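Local coordinates for PUM-HD domain-containing protein (Caenorhabditis elegans, PDB 7CGF), which probably binds the 3' untranslated regions of mRNAs through its Pumilio homology domain, the part crystallised here with RNA, at residues A[243-257]-A[279-291]. The protein carries 2 engineered substitutions. Numbering follows the deposited sequence.
Sequences EEDRMVIVTRVSNNL and VYHKSMIVGAACH
V250 packs against H281, M284 and I285 at the apolar centre of the contact between two neighbouring helices in the Pumilio array, a superhelical stack of helical repeats. The helices 243-255 and 279-290 run nearly parallel, 9° between their directions with axes 8.9 Å apart, consistent with the side-by-side stacking of helices in such an array. Their nearest atom lies about 11 Å from the bound RNA, so this layer does not itself touch the RNA, consistent with a place in the scaffold. L257 extends the apolar row at one end, with CD2 against A289 CB at 3.7 Å and CD1 beside CG2 of I285; L274 of helix 266-276 touches I285 as well.

Two knobs-into-holes interactions follow. M284 enters the hole formed by M247, V250, T251 and S254; the bend at its chi3 (58°) carries CE to T251 OG1. S254 CA and I285 CA approach to 5.1 Å, a closeness compatible with the small side chain of S254, whose OG turns back to V250 O (2.9 Å) while also touching I285 CG1. That carbonyl thus accepts two donors from opposite faces, the other being S254 N.

H281 is the second knob, among E243, R246, M247 and V250. V250 CG2 makes a CH-pi contact over one face, 22° off the ring normal, and Y280 CE1 lies over the centre of the opposite face, so the imidazole is sandwiched. Buried H281 ND1 has no partner in the model.

At the polar edge, Y280 OH donates to E243 OE2 at 2.6 Å, and the oxygen accepts through its anti lone pair, the one away from OE1. The other carboxylate oxygen, E243 OE1, receives R246 NH2 from above its plane at 3.1 Å in a salt bridge, while R246 NH1 bonds to the carbonyl oxygens of I238 and G241.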
ATOM      1  N   GLU A 243       7.151 -16.467  13.758  1.00 27.02           N
ATOM      2  CA  GLU A 243       7.477 -16.263  15.159  1.00 20.90           C
ATOM      3  C   GLU A 243       8.975 -16.052  15.343  1.00 23.78           C
ATOM      4  O   GLU A 243       9.401 -15.248  16.183  1.00 26.18           O
ATOM      5  CB  GLU A 243       6.977 -17.460  15.971  1.00 28.26           C
ATOM      6  CG  GLU A 243       7.071 -17.275  17.468  1.00 27.66           C
ATOM      7  CD  GLU A 243       6.145 -16.193  17.986  1.00 29.98           C
ATOM      8  OE1 GLU A 243       5.111 -15.933  17.342  1.00 30.39           O
ATOM      9  OE2 GLU A 243       6.462 -15.593  19.039  1.00 36.63           O
ATOM     10  N   GLU A 244       9.795 -16.770  14.569  1.00 22.89           N
ATOM     11  CA  GLU A 244      11.238 -16.565  14.637  1.00 27.48           C
ATOM     12  C   GLU A 244      11.621 -15.159  14.185  1.00 25.55           C
ATOM     13  O   GLU A 244      12.533 -14.544  14.759  1.00 21.17           O
ATOM     14  CB  GLU A 244      11.971 -17.606  13.791  1.00 24.30           C
ATOM     15  CG  GLU A 244      13.480 -17.569  14.002  1.00 34.30           C
ATOM     16  CD  GLU A 244      14.256 -18.410  13.005  1.00 46.40           C
ATOM     17  OE1 GLU A 244      13.629 -19.171  12.234  1.00 47.99           O
ATOM     18  OE2 GLU A 244      15.502 -18.307  13.000  1.00 51.04           O
ATOM     19  N   ASP A 245      10.965 -14.655  13.128  1.00 25.10           N
ATOM     20  CA  ASP A 245      11.212 -13.282  12.694  1.00 20.88           C
ATOM     21  C   ASP A 245      10.927 -12.300  13.818  1.00 21.25           C
ATOM     22  O   ASP A 245      11.722 -11.385  14.065  1.00 20.29           O
ATOM     23  CB  ASP A 245      10.349 -12.923  11.486  1.00 19.46           C
ATOM     24  CG  ASP A 245      10.728 -13.697  10.245  1.00 22.41           C
ATOM     25  OD1 ASP A 245      11.934 -13.993  10.053  1.00 25.38           O
ATOM     26  OD2 ASP A 245       9.799 -13.976   9.462  1.00 21.87           O
ATOM     27  N   ARG A 246       9.798 -12.480  14.515  1.00 22.00           N
ATOM     28  CA  ARG A 246       9.487 -11.581  15.623  1.00 23.03           C
ATOM     29  C   ARG A 246      10.482 -11.750  16.761  1.00 25.00           C
ATOM     30  O   ARG A 246      10.900 -10.762  17.371  1.00 21.99           O
ATOM     31  CB  ARG A 246       8.056 -11.796  16.113  1.00 22.19           C
ATOM     32  CG  ARG A 246       7.008 -11.065  15.295  1.00 23.68           C
ATOM     33  CD  ARG A 246       5.605 -11.286  15.819  1.00 25.94           C
ATOM     34  NE  ARG A 246       5.213 -12.693  15.754  1.00 25.08           N
ATOM     35  CZ  ARG A 246       4.814 -13.280  14.633  1.00 30.51           C
ATOM     36  NH1 ARG A 246       4.762 -12.577  13.506  1.00 24.95           N
ATOM     37  NH2 ARG A 246       4.473 -14.565  14.632  1.00 28.16           N
ATOM     38  N   MET A 247      10.901 -12.993  17.048  1.00 20.68           N
ATOM     39  CA  MET A 247      11.906 -13.187  18.087  1.00 24.44           C
ATOM     40  C   MET A 247      13.209 -12.481  17.730  1.00 23.22           C
ATOM     41  O   MET A 247      13.808 -11.800  18.572  1.00 22.13           O
ATOM     42  CB  MET A 247      12.133 -14.686  18.335  1.00 24.91           C
ATOM     43  CG  MET A 247      13.317 -15.009  19.241  1.00 27.83           C
ATOM     44  SD  MET A 247      13.123 -14.262  20.873  1.00 40.56           S
ATOM     45  CE  MET A 247      11.472 -14.665  21.204  1.00 34.52           C
ATOM     46  N   VAL A 248      13.654 -12.600  16.476  1.00 20.93           N
ATOM     47  CA  VAL A 248      14.898 -11.944  16.100  1.00 21.44           C
ATOM     48  C   VAL A 248      14.750 -10.433  16.241  1.00 19.60           C
ATOM     49  O   VAL A 248      15.651  -9.751  16.754  1.00 19.88           O
ATOM     50  CB  VAL A 248      15.305 -12.359  14.672  1.00 23.93           C
ATOM     51  CG1 VAL A 248      16.423 -11.478  14.162  1.00 20.98           C
ATOM     52  CG2 VAL A 248      15.753 -13.815  14.665  1.00 20.42           C
ATOM     53  N   ILE A 249      13.601  -9.896  15.817  1.00 21.99           N
ATOM     54  CA  ILE A 249      13.396  -8.446  15.862  1.00 17.88           C
ATOM     55  C   ILE A 249      13.315  -7.970  17.305  1.00 19.48           C
ATOM     56  O   ILE A 249      13.976  -7.003  17.694  1.00 20.12           O
ATOM     57  CB  ILE A 249      12.150  -8.048  15.055  1.00 16.75           C
ATOM     58  CG1 ILE A 249      12.438  -8.196  13.555  1.00 15.69           C
ATOM     59  CG2 ILE A 249      11.749  -6.606  15.355  1.00 19.55           C
ATOM     60  CD1 ILE A 249      11.203  -8.041  12.691  1.00 17.96           C
ATOM     61  N   VAL A 250      12.542  -8.679  18.135  1.00 20.42           N
ATOM     62  CA  VAL A 250      12.369  -8.249  19.522  1.00 16.69           C
ATOM     63  C   VAL A 250      13.673  -8.373  20.285  1.00 20.43           C
ATOM     64  O   VAL A 250      13.975  -7.547  21.156  1.00 22.33           O
ATOM     65  CB  VAL A 250      11.236  -9.054  20.183  1.00 22.51           C
ATOM     66  CG1 VAL A 250      11.238  -8.859  21.703  1.00 20.83           C
ATOM     67  CG2 VAL A 250       9.902  -8.660  19.568  1.00 21.37           C
ATOM     68  N   THR A 251      14.460  -9.414  19.993  1.00 18.65           N
ATOM     69  CA  THR A 251      15.767  -9.539  20.630  1.00 23.09           C
ATOM     70  C   THR A 251      16.653  -8.367  20.259  1.00 20.69           C
ATOM     71  O   THR A 251      17.319  -7.782  21.121  1.00 21.51           O
ATOM     72  CB  THR A 251      16.435 -10.858  20.233  1.00 23.17           C
ATOM     73  OG1 THR A 251      15.640 -11.954  20.692  1.00 25.22           O
ATOM     74  CG2 THR A 251      17.830 -10.978  20.823  1.00 26.07           C
ATOM     75  N   ARG A 252      16.662  -7.996  18.976  1.00 21.06           N
ATOM     76  CA  ARG A 252      17.511  -6.891  18.540  1.00 23.50           C
ATOM     77  C   ARG A 252      17.050  -5.565  19.135  1.00 20.99           C
ATOM     78  O   ARG A 252      17.880  -4.751  19.567  1.00 21.46           O
ATOM     79  CB  ARG A 252      17.536  -6.816  17.016  1.00 23.20           C
ATOM     80  CG  ARG A 252      18.558  -5.820  16.506  1.00 26.35           C
ATOM     81  CD  ARG A 252      18.963  -6.106  15.078  1.00 34.36           C
ATOM     82  NE  ARG A 252      20.068  -5.240  14.684  1.00 36.34           N
ATOM     83  CZ  ARG A 252      21.343  -5.610  14.700  1.00 38.03           C
ATOM     84  NH1 ARG A 252      21.671  -6.845  15.069  1.00 31.77           N
ATOM     85  NH2 ARG A 252      22.287  -4.752  14.337  1.00 32.09           N
ATOM     86  N   VAL A 253      15.735  -5.324  19.121  1.00 19.25           N
ATOM     87  CA  VAL A 253      15.162  -4.109  19.693  1.00 22.83           C
ATOM     88  C   VAL A 253      15.459  -4.033  21.179  1.00 20.12           C
ATOM     89  O   VAL A 253      15.855  -2.981  21.697  1.00 24.46           O
ATOM     90  CB  VAL A 253      13.649  -4.063  19.408  1.00 24.78           C
ATOM     91  CG1 VAL A 253      12.968  -3.016  20.266  1.00 29.52           C
ATOM     92  CG2 VAL A 253      13.397  -3.787  17.915  1.00 23.39           C
ATOM     93  N   SER A 254      15.279  -5.143  21.895  1.00 18.70           N
ATOM     94  CA  SER A 254      15.520  -5.132  23.334  1.00 21.45           C
ATOM     95  C   SER A 254      16.984  -4.888  23.653  1.00 23.77           C
ATOM     96  O   SER A 254      17.300  -4.141  24.588  1.00 26.28           O
ATOM     97  CB  SER A 254      15.050  -6.445  23.955  1.00 20.73           C
ATOM     98  OG  SER A 254      13.646  -6.564  23.814  1.00 24.89           O
ATOM     99  N   ASN A 255      17.893  -5.505  22.892  1.00 23.26           N
ATOM    100  CA  ASN A 255      19.316  -5.317  23.137  1.00 23.72           C
ATOM    101  C   ASN A 255      19.789  -3.914  22.798  1.00 25.87           C
ATOM    102  O   ASN A 255      20.867  -3.514  23.249  1.00 28.58           O
ATOM    103  CB  ASN A 255      20.137  -6.341  22.349  1.00 23.69           C
ATOM    104  CG  ASN A 255      19.994  -7.749  22.901  1.00 29.67           C
ATOM    105  OD1 ASN A 255      19.601  -7.938  24.052  1.00 36.08           O
ATOM    106  ND2 ASN A 255      20.330  -8.742  22.086  1.00 29.24           N
ATOM    107  N   ASN A 256      19.019  -3.159  22.016  1.00 23.37           N
ATOM    108  CA  ASN A 256      19.398  -1.816  21.600  1.00 23.93           C
ATOM    109  C   ASN A 256      18.256  -0.845  21.836  1.00 25.85           C
ATOM    110  O   ASN A 256      17.998   0.041  21.018  1.00 22.98           O
ATOM    111  CB  ASN A 256      19.825  -1.810  20.137  1.00 23.12           C
ATOM    112  CG  ASN A 256      20.998  -2.731  19.882  1.00 28.07           C
ATOM    113  OD1 ASN A 256      22.152  -2.341  20.063  1.00 37.37           O
ATOM    114  ND2 ASN A 256      20.711  -3.969  19.493  1.00 27.68           N
ATOM    115  N   LEU A 257      17.584  -0.981  22.986  1.00 21.49           N
ATOM    116  CA  LEU A 257      16.279  -0.352  23.191  1.00 21.56           C
ATOM    117  C   LEU A 257      16.370   1.167  23.180  1.00 24.21           C
ATOM    118  O   LEU A 257      15.534   1.838  22.565  1.00 20.86           O
ATOM    119  CB  LEU A 257      15.662  -0.836  24.507  1.00 22.08           C
ATOM    120  CG  LEU A 257      14.278  -0.267  24.842  1.00 23.47           C
ATOM    121  CD1 LEU A 257      13.235  -0.702  23.825  1.00 23.87           C
ATOM    122  CD2 LEU A 257      13.841  -0.652  26.249  1.00 26.04           C
ATOM    123  N   VAL A 279       3.302 -12.186  25.139  1.00 32.07           N
ATOM    124  CA  VAL A 279       3.729 -11.753  26.465  1.00 27.74           C
ATOM    125  C   VAL A 279       5.231 -11.946  26.645  1.00 26.24           C
ATOM    126  O   VAL A 279       5.901 -11.110  27.260  1.00 27.86           O
ATOM    127  CB  VAL A 279       2.924 -12.485  27.553  1.00 28.07           C
ATOM    128  CG1 VAL A 279       3.420 -12.091  28.945  1.00 32.60           C
ATOM    129  CG2 VAL A 279       1.444 -12.186  27.395  1.00 34.23           C
ATOM    130  N   TYR A 280       5.801 -13.029  26.100  1.00 24.45           N
ATOM    131  CA  TYR A 280       7.221 -13.243  26.355  1.00 27.24           C
ATOM    132  C   TYR A 280       8.096 -12.231  25.616  1.00 22.16           C
ATOM    133  O   TYR A 280       9.221 -11.959  26.064  1.00 24.64           O
ATOM    134  CB  TYR A 280       7.631 -14.686  26.024  1.00 30.48           C
ATOM    135  CG  TYR A 280       7.831 -15.056  24.563  1.00 29.33           C
ATOM    136  CD1 TYR A 280       6.849 -14.822  23.612  1.00 29.50           C
ATOM    137  CD2 TYR A 280       9.003 -15.668  24.153  1.00 28.98           C
ATOM    138  CE1 TYR A 280       7.040 -15.184  22.277  1.00 29.06           C
ATOM    139  CE2 TYR A 280       9.190 -16.043  22.843  1.00 31.32           C
ATOM    140  CZ  TYR A 280       8.221 -15.784  21.906  1.00 27.09           C
ATOM    141  OH  TYR A 280       8.423 -16.146  20.580  1.00 29.90           O
ATOM    142  N   HIS A 281       7.577 -11.629  24.544  1.00 24.35           N
ATOM    143  CA  HIS A 281       8.297 -10.554  23.861  1.00 24.05           C
ATOM    144  C   HIS A 281       8.186  -9.242  24.622  1.00 23.20           C
ATOM    145  O   HIS A 281       9.172  -8.498  24.746  1.00 22.58           O
ATOM    146  CB  HIS A 281       7.744 -10.360  22.457  1.00 26.29           C
ATOM    147  CG  HIS A 281       8.113 -11.449  21.513  1.00 28.37           C
ATOM    148  ND1 HIS A 281       7.311 -11.815  20.455  1.00 32.15           N
ATOM    149  CD2 HIS A 281       9.202 -12.249  21.457  1.00 27.89           C
ATOM    150  CE1 HIS A 281       7.890 -12.794  19.787  1.00 28.99           C
ATOM    151  NE2 HIS A 281       9.040 -13.071  20.368  1.00 28.67           N
ATOM    152  N   LYS A 282       6.982  -8.943  25.114  1.00 22.55           N
ATOM    153  CA  LYS A 282       6.796  -7.783  25.977  1.00 23.57           C
ATOM    154  C   LYS A 282       7.689  -7.872  27.204  1.00 26.44           C
ATOM    155  O   LYS A 282       8.258  -6.866  27.642  1.00 25.04           O
ATOM    156  CB  LYS A 282       5.327  -7.671  26.386  1.00 25.62           C
ATOM    157  CG  LYS A 282       4.367  -7.356  25.249  1.00 28.66           C
ATOM    158  CD  LYS A 282       2.929  -7.622  25.673  1.00 33.26           C
ATOM    159  CE  LYS A 282       1.967  -7.315  24.558  1.00 33.84           C
ATOM    160  NZ  LYS A 282       0.544  -7.475  24.982  1.00 36.49           N
ATOM    161  N   SER A 283       7.850  -9.078  27.758  1.00 23.02           N
ATOM    162  CA  SER A 283       8.734  -9.268  28.906  1.00 24.72           C
ATOM    163  C   SER A 283      10.177  -8.883  28.582  1.00 24.59           C
ATOM    164  O   SER A 283      10.879  -8.315  29.426  1.00 24.03           O
ATOM    165  CB  SER A 283       8.639 -10.731  29.376  1.00 28.81           C
ATOM    166  OG  SER A 283       9.624 -11.067  30.335  1.00 40.85           O
ATOM    167  N   MET A 284      10.648  -9.197  27.370  1.00 23.44           N
ATOM    168  CA  MET A 284      12.013  -8.836  26.994  1.00 21.99           C
ATOM    169  C   MET A 284      12.189  -7.324  26.898  1.00 21.49           C
ATOM    170  O   MET A 284      13.217  -6.787  27.332  1.00 20.44           O
ATOM    171  CB  MET A 284      12.379  -9.495  25.670  1.00 22.32           C
ATOM    172  CG  MET A 284      12.417 -11.004  25.780  1.00 25.84           C
ATOM    173  SD  MET A 284      12.596 -11.744  24.169  1.00 30.90           S
ATOM    174  CE  MET A 284      14.136 -10.962  23.683  1.00 26.85           C
ATOM    175  N   ILE A 285      11.210  -6.634  26.306  1.00 21.22           N
ATOM    176  CA  ILE A 285      11.290  -5.178  26.163  1.00 18.36           C
ATOM    177  C   ILE A 285      11.184  -4.505  27.527  1.00 23.42           C
ATOM    178  O   ILE A 285      11.979  -3.619  27.856  1.00 21.41           O
ATOM    179  CB  ILE A 285      10.206  -4.672  25.195  1.00 21.80           C
ATOM    180  CG1 ILE A 285      10.423  -5.262  23.802  1.00 21.28           C
ATOM    181  CG2 ILE A 285      10.194  -3.134  25.138  1.00 25.81           C
ATOM    182  CD1 ILE A 285       9.247  -5.035  22.845  1.00 22.44           C
ATOM    183  N   VAL A 286      10.220  -4.936  28.349  1.00 22.85           N
ATOM    184  CA  VAL A 286      10.086  -4.391  29.706  1.00 23.03           C
ATOM    185  C   VAL A 286      11.361  -4.616  30.518  1.00 25.99           C
ATOM    186  O   VAL A 286      11.840  -3.714  31.219  1.00 26.32           O
ATOM    187  CB  VAL A 286       8.855  -4.992  30.407  1.00 24.13           C
ATOM    188  CG1 VAL A 286       8.836  -4.590  31.878  1.00 26.08           C
ATOM    189  CG2 VAL A 286       7.577  -4.526  29.728  1.00 27.90           C
ATOM    190  N   GLY A 287      11.937  -5.817  30.439  1.00 22.89           N
ATOM    191  CA  GLY A 287      13.149  -6.089  31.196  1.00 23.85           C
ATOM    192  C   GLY A 287      14.313  -5.221  30.763  1.00 28.37           C
ATOM    193  O   GLY A 287      15.100  -4.760  31.592  1.00 27.53           O
ATOM    194  N   ALA A 288      14.434  -4.982  29.456  1.00 21.82           N
ATOM    195  CA  ALA A 288      15.467  -4.080  28.962  1.00 25.89           C
ATOM    196  C   ALA A 288      15.248  -2.673  29.486  1.00 24.13           C
ATOM    197  O   ALA A 288      16.205  -1.979  29.859  1.00 28.02           O
ATOM    198  CB  ALA A 288      15.470  -4.075  27.430  1.00 25.70           C
ATOM    199  N   ALA A 289      13.985  -2.240  29.530  1.00 21.92           N
ATOM    200  CA  ALA A 289      13.670  -0.874  29.933  1.00 23.53           C
ATOM    201  C   ALA A 289      13.922  -0.650  31.418  1.00 26.68           C
ATOM    202  O   ALA A 289      14.306   0.454  31.819  1.00 25.64           O
ATOM    203  CB  ALA A 289      12.212  -0.553  29.596  1.00 22.56           C
ATOM    204  N   CYS A 290      13.725  -1.671  32.244  1.00 27.17           N
ATOM    205  CA  CYS A 290      13.826  -1.507  33.690  1.00 22.44           C
ATOM    206  C   CYS A 290      15.182  -1.895  34.250  1.00 36.41           C
ATOM    207  O   CYS A 290      15.383  -1.772  35.461  1.00 37.61           O
ATOM    208  CB  CYS A 290      12.741  -2.326  34.390  1.00 28.84           C
ATOM    209  SG  CYS A 290      11.092  -1.782  34.031  1.00 33.25           S
ATOM    210  N   HIS A 291      16.122  -2.328  33.410  1.00 31.37           N
ATOM    211  CA  HIS A 291      17.364  -2.895  33.917  1.00 45.66           C
ATOM    212  C   HIS A 291      18.187  -1.841  34.645  1.00 54.27           C
ATOM    213  O   HIS A 291      18.357  -0.718  34.155  1.00 47.65           O
ATOM    214  CB  HIS A 291      18.181  -3.510  32.782  1.00 48.41           C
ATOM    215  CG  HIS A 291      19.207  -4.492  33.257  1.00 57.27           C
ATOM    216  ND1 HIS A 291      20.539  -4.167  33.406  1.00 61.06           N
ATOM    217  CD2 HIS A 291      19.090  -5.784  33.648  1.00 55.89           C
ATOM    218  CE1 HIS A 291      21.199  -5.221  33.852  1.00 61.93           C
ATOM    219  NE2 HIS A 291      20.344  -6.216  34.007  1.00 61.31           N
TER